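Long-range contact in cytolethal distending toxin protein B (Haemophilus ducreyi, PDB 1SR4), which probably acts as the DNase I-like nuclease subunit of a tripartite bacterial genotoxin that damages host DNA and disturbs the cell cycle: residues B[53-58]-B[68-73]. Sequence-based numbering, arbitrary orientation.
Sequences VRTSRV and EYTWNL
Val-53 and Thr-70 form an antiparallel hydrogen-bonded pair that adds the short strand 53-54 to the edge of strand 67-72, as the outermost strand of one of the two mixed sheets of this DNase I-like fold. Val-53 N reaches Thr-70 O at 2.8 Å, and Thr-70 N returns the bond to Val-53 O. A further backbone bond follows, from Thr-55 N to Glu-68 O (3.0 Å, N-H...O angle 178°).

Arg-54 and Tyr-69, the adjoining non-hydrogen-bonded pair, put their side chains on the same side of the sheet and cross at about a right angle. Arg-54 CD sits over one face of the phenol ring, 3.9 Å from its centroid, in a CH-pi contact. With the chain bent at chi2 (74°), the guanidinium travels on past the ring to the backbone, where NH1 bonds both Glu-68 O, on a lone pair of that carbonyl, and Arg-57 O. One arginine thus ties the turn to the strand.

The buried Glu-68 turns its carboxylate to Thr-55 and Arg-57, and four bonds hold it: one to OE1 and three to OE2. Arg-57, extended from CG to NE, brings NH1 to OE2 in a salt bridge of 3.1 Å, meeting that oxygen from above the carboxylate plane; the same NH1 also bonds Ala-106 O, while Tyr-85 OH and Gln-105 NE2 bond OE2. Thr-55 OG1 accepts from Arg-57 N, closing an ST turn, and donates to the anti lone pair of Glu-68 OE1 at 2.7 Å.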
ATOM      1  N   VAL B  53      20.143   5.894   2.787  1.00 10.35           N
ATOM      2  CA  VAL B  53      21.416   6.526   3.071  1.00 13.83           C
ATOM      3  C   VAL B  53      21.293   8.006   3.409  1.00 12.60           C
ATOM      4  O   VAL B  53      20.691   8.779   2.675  1.00 12.26           O
ATOM      5  CB  VAL B  53      22.376   6.353   1.860  1.00 14.45           C
ATOM      6  CG1 VAL B  53      23.746   6.952   2.175  1.00 16.88           C
ATOM      7  CG2 VAL B  53      22.498   4.860   1.517  1.00 17.15           C
ATOM      8  N   ARG B  54      21.877   8.377   4.538  1.00 13.96           N
ATOM      9  CA  ARG B  54      21.876   9.754   5.017  1.00 15.97           C
ATOM     10  C   ARG B  54      22.714  10.631   4.087  1.00 15.42           C
ATOM     11  O   ARG B  54      23.839  10.272   3.759  1.00 15.24           O
ATOM     12  CB  ARG B  54      22.471   9.798   6.428  1.00 17.82           C
ATOM     13  CG  ARG B  54      22.554  11.187   7.038  1.00 23.50           C
ATOM     14  CD  ARG B  54      21.202  11.731   7.468  1.00 26.91           C
ATOM     15  NE  ARG B  54      21.360  12.995   8.187  1.00 30.85           N
ATOM     16  CZ  ARG B  54      21.330  14.202   7.626  1.00 33.23           C
ATOM     17  NH1 ARG B  54      21.131  14.349   6.312  1.00 32.22           N
ATOM     18  NH2 ARG B  54      21.531  15.273   8.386  1.00 34.55           N
ATOM     19  N   THR B  55      22.179  11.766   3.650  1.00 13.73           N
ATOM     20  CA  THR B  55      22.965  12.639   2.781  1.00 16.61           C
ATOM     21  C   THR B  55      23.776  13.574   3.676  1.00 17.59           C
ATOM     22  O   THR B  55      23.617  13.564   4.886  1.00 17.48           O
ATOM     23  CB  THR B  55      22.091  13.509   1.871  1.00 14.51           C
ATOM     24  OG1 THR B  55      21.473  14.544   2.647  1.00 12.98           O
ATOM     25  CG2 THR B  55      21.011  12.657   1.195  1.00 16.59           C
ATOM     26  N   SER B  56      24.642  14.380   3.077  1.00 21.13           N
ATOM     27  CA  SER B  56      25.459  15.333   3.837  1.00 23.39           C
ATOM     28  C   SER B  56      24.699  16.626   4.115  1.00 24.69           C
ATOM     29  O   SER B  56      25.153  17.479   4.878  1.00 25.50           O
ATOM     30  CB  SER B  56      26.728  15.688   3.057  1.00 24.18           C
ATOM     31  OG  SER B  56      27.477  14.527   2.756  1.00 30.98           O
ATOM     32  N   ARG B  57      23.549  16.782   3.480  1.00 25.18           N
ATOM     33  CA  ARG B  57      22.766  17.990   3.649  1.00 27.54           C
ATOM     34  C   ARG B  57      22.324  18.216   5.084  1.00 29.17           C
ATOM     35  O   ARG B  57      21.946  17.286   5.785  1.00 29.11           O
ATOM     36  CB  ARG B  57      21.536  17.948   2.750  1.00 25.69           C
ATOM     37  CG  ARG B  57      20.735  19.218   2.779  1.00 25.13           C
ATOM     38  CD  ARG B  57      19.428  19.062   2.030  1.00 24.59           C
ATOM     39  NE  ARG B  57      18.711  20.331   1.933  1.00 23.78           N
ATOM     40  CZ  ARG B  57      17.599  20.514   1.226  1.00 23.95           C
ATOM     41  NH1 ARG B  57      17.054  19.500   0.549  1.00 17.17           N
ATOM     42  NH2 ARG B  57      17.043  21.723   1.179  1.00 22.86           N
ATOM     43  N   VAL B  58      22.386  19.461   5.527  1.00 31.31           N
ATOM     44  CA  VAL B  58      21.936  19.773   6.869  1.00 34.67           C
ATOM     45  C   VAL B  58      20.736  20.693   6.792  1.00 35.45           C
ATOM     46  O   VAL B  58      20.796  21.750   6.171  1.00 35.58           O
ATOM     47  CB  VAL B  58      23.044  20.431   7.700  1.00 36.03           C
ATOM     48  CG1 VAL B  58      23.997  19.361   8.206  1.00 37.19           C
ATOM     49  CG2 VAL B  58      23.789  21.448   6.859  1.00 37.02           C
ATOM     50  N   GLU B  68      17.761  14.378   5.823  1.00 13.38           N
ATOM     51  CA  GLU B  68      17.513  13.954   4.451  1.00 13.06           C
ATOM     52  C   GLU B  68      18.247  12.644   4.144  1.00 13.02           C
ATOM     53  O   GLU B  68      19.417  12.483   4.505  1.00 13.79           O
ATOM     54  CB  GLU B  68      17.977  15.036   3.484  1.00 12.06           C
ATOM     55  CG  GLU B  68      17.723  14.725   2.011  1.00 12.23           C
ATOM     56  CD  GLU B  68      18.411  15.732   1.100  1.00 11.69           C
ATOM     57  OE1 GLU B  68      19.654  15.754   1.088  1.00 12.50           O
ATOM     58  OE2 GLU B  68      17.726  16.507   0.406  1.00 13.96           O
ATOM     59  N   TYR B  69      17.552  11.715   3.483  1.00 11.90           N
ATOM     60  CA  TYR B  69      18.118  10.427   3.086  1.00 10.49           C
ATOM     61  C   TYR B  69      17.736  10.161   1.634  1.00 11.71           C
ATOM     62  O   TYR B  69      16.831  10.799   1.098  1.00  9.18           O
ATOM     63  CB  TYR B  69      17.515   9.276   3.909  1.00 10.92           C
ATOM     64  CG  TYR B  69      17.916   9.229   5.360  1.00 12.68           C
ATOM     65  CD1 TYR B  69      18.831   8.276   5.824  1.00 13.62           C
ATOM     66  CD2 TYR B  69      17.382  10.133   6.270  1.00 12.52           C
ATOM     67  CE1 TYR B  69      19.200   8.234   7.179  1.00 17.52           C
ATOM     68  CE2 TYR B  69      17.740  10.102   7.614  1.00 17.35           C
ATOM     69  CZ  TYR B  69      18.649   9.154   8.064  1.00 17.56           C
ATOM     70  OH  TYR B  69      19.016   9.154   9.391  1.00 21.78           O
ATOM     71  N   THR B  70      18.443   9.224   1.008  1.00 11.42           N
ATOM     72  CA  THR B  70      18.079   8.772  -0.326  1.00 11.89           C
ATOM     73  C   THR B  70      17.833   7.270  -0.134  1.00 12.13           C
ATOM     74  O   THR B  70      18.424   6.621   0.748  1.00 11.89           O
ATOM     75  CB  THR B  70      19.179   8.987  -1.409  1.00 12.95           C
ATOM     76  OG1 THR B  70      20.382   8.312  -1.031  1.00 13.84           O
ATOM     77  CG2 THR B  70      19.438  10.485  -1.628  1.00 15.52           C
ATOM     78  N   TRP B  71      16.943   6.722  -0.944  1.00 11.39           N
ATOM     79  CA  TRP B  71      16.597   5.318  -0.841  1.00 10.44           C
ATOM     80  C   TRP B  71      16.370   4.819  -2.253  1.00  9.84           C
ATOM     81  O   TRP B  71      15.625   5.431  -3.011  1.00 10.06           O
ATOM     82  CB  TRP B  71      15.328   5.184   0.005  1.00  9.48           C
ATOM     83  CG  TRP B  71      14.803   3.794   0.151  1.00 11.41           C
ATOM     84  CD1 TRP B  71      15.525   2.648   0.287  1.00 12.39           C
ATOM     85  CD2 TRP B  71      13.426   3.416   0.247  1.00 12.51           C
ATOM     86  NE1 TRP B  71      14.686   1.573   0.465  1.00 13.16           N
ATOM     87  CE2 TRP B  71      13.389   2.019   0.445  1.00 13.37           C
ATOM     88  CE3 TRP B  71      12.220   4.126   0.191  1.00 12.98           C
ATOM     89  CZ2 TRP B  71      12.189   1.313   0.586  1.00 14.05           C
ATOM     90  CZ3 TRP B  71      11.023   3.426   0.333  1.00 14.24           C
ATOM     91  CH2 TRP B  71      11.020   2.030   0.528  1.00 14.67           C
ATOM     92  N   ASN B  72      17.025   3.720  -2.602  1.00  9.21           N
ATOM     93  CA  ASN B  72      16.920   3.166  -3.945  1.00  9.14           C
ATOM     94  C   ASN B  72      15.849   2.089  -4.033  1.00  9.00           C
ATOM     95  O   ASN B  72      16.010   1.007  -3.480  1.00 11.09           O
ATOM     96  CB  ASN B  72      18.277   2.595  -4.375  1.00  8.67           C
ATOM     97  CG  ASN B  72      18.272   2.096  -5.809  1.00  9.43           C
ATOM     98  OD1 ASN B  72      17.280   2.269  -6.534  1.00  9.33           O
ATOM     99  ND2 ASN B  72      19.377   1.475  -6.228  1.00  8.98           N
ATOM    100  N   LEU B  73      14.758   2.387  -4.733  1.00  9.67           N
ATOM    101  CA  LEU B  73      13.654   1.436  -4.891  1.00 10.59           C
ATOM    102  C   LEU B  73      13.975   0.413  -5.985  1.00 12.04           C
ATOM    103  O   LEU B  73      13.246  -0.566  -6.174  1.00 12.45           O
ATOM    104  CB  LEU B  73      12.361   2.180  -5.256  1.00 11.55           C
ATOM    105  CG  LEU B  73      11.863   3.250  -4.277  1.00  9.94           C
ATOM    106  CD1 LEU B  73      10.741   4.056  -4.932  1.00 13.84           C
ATOM    107  CD2 LEU B  73      11.374   2.594  -2.989  1.00 12.97           C
TER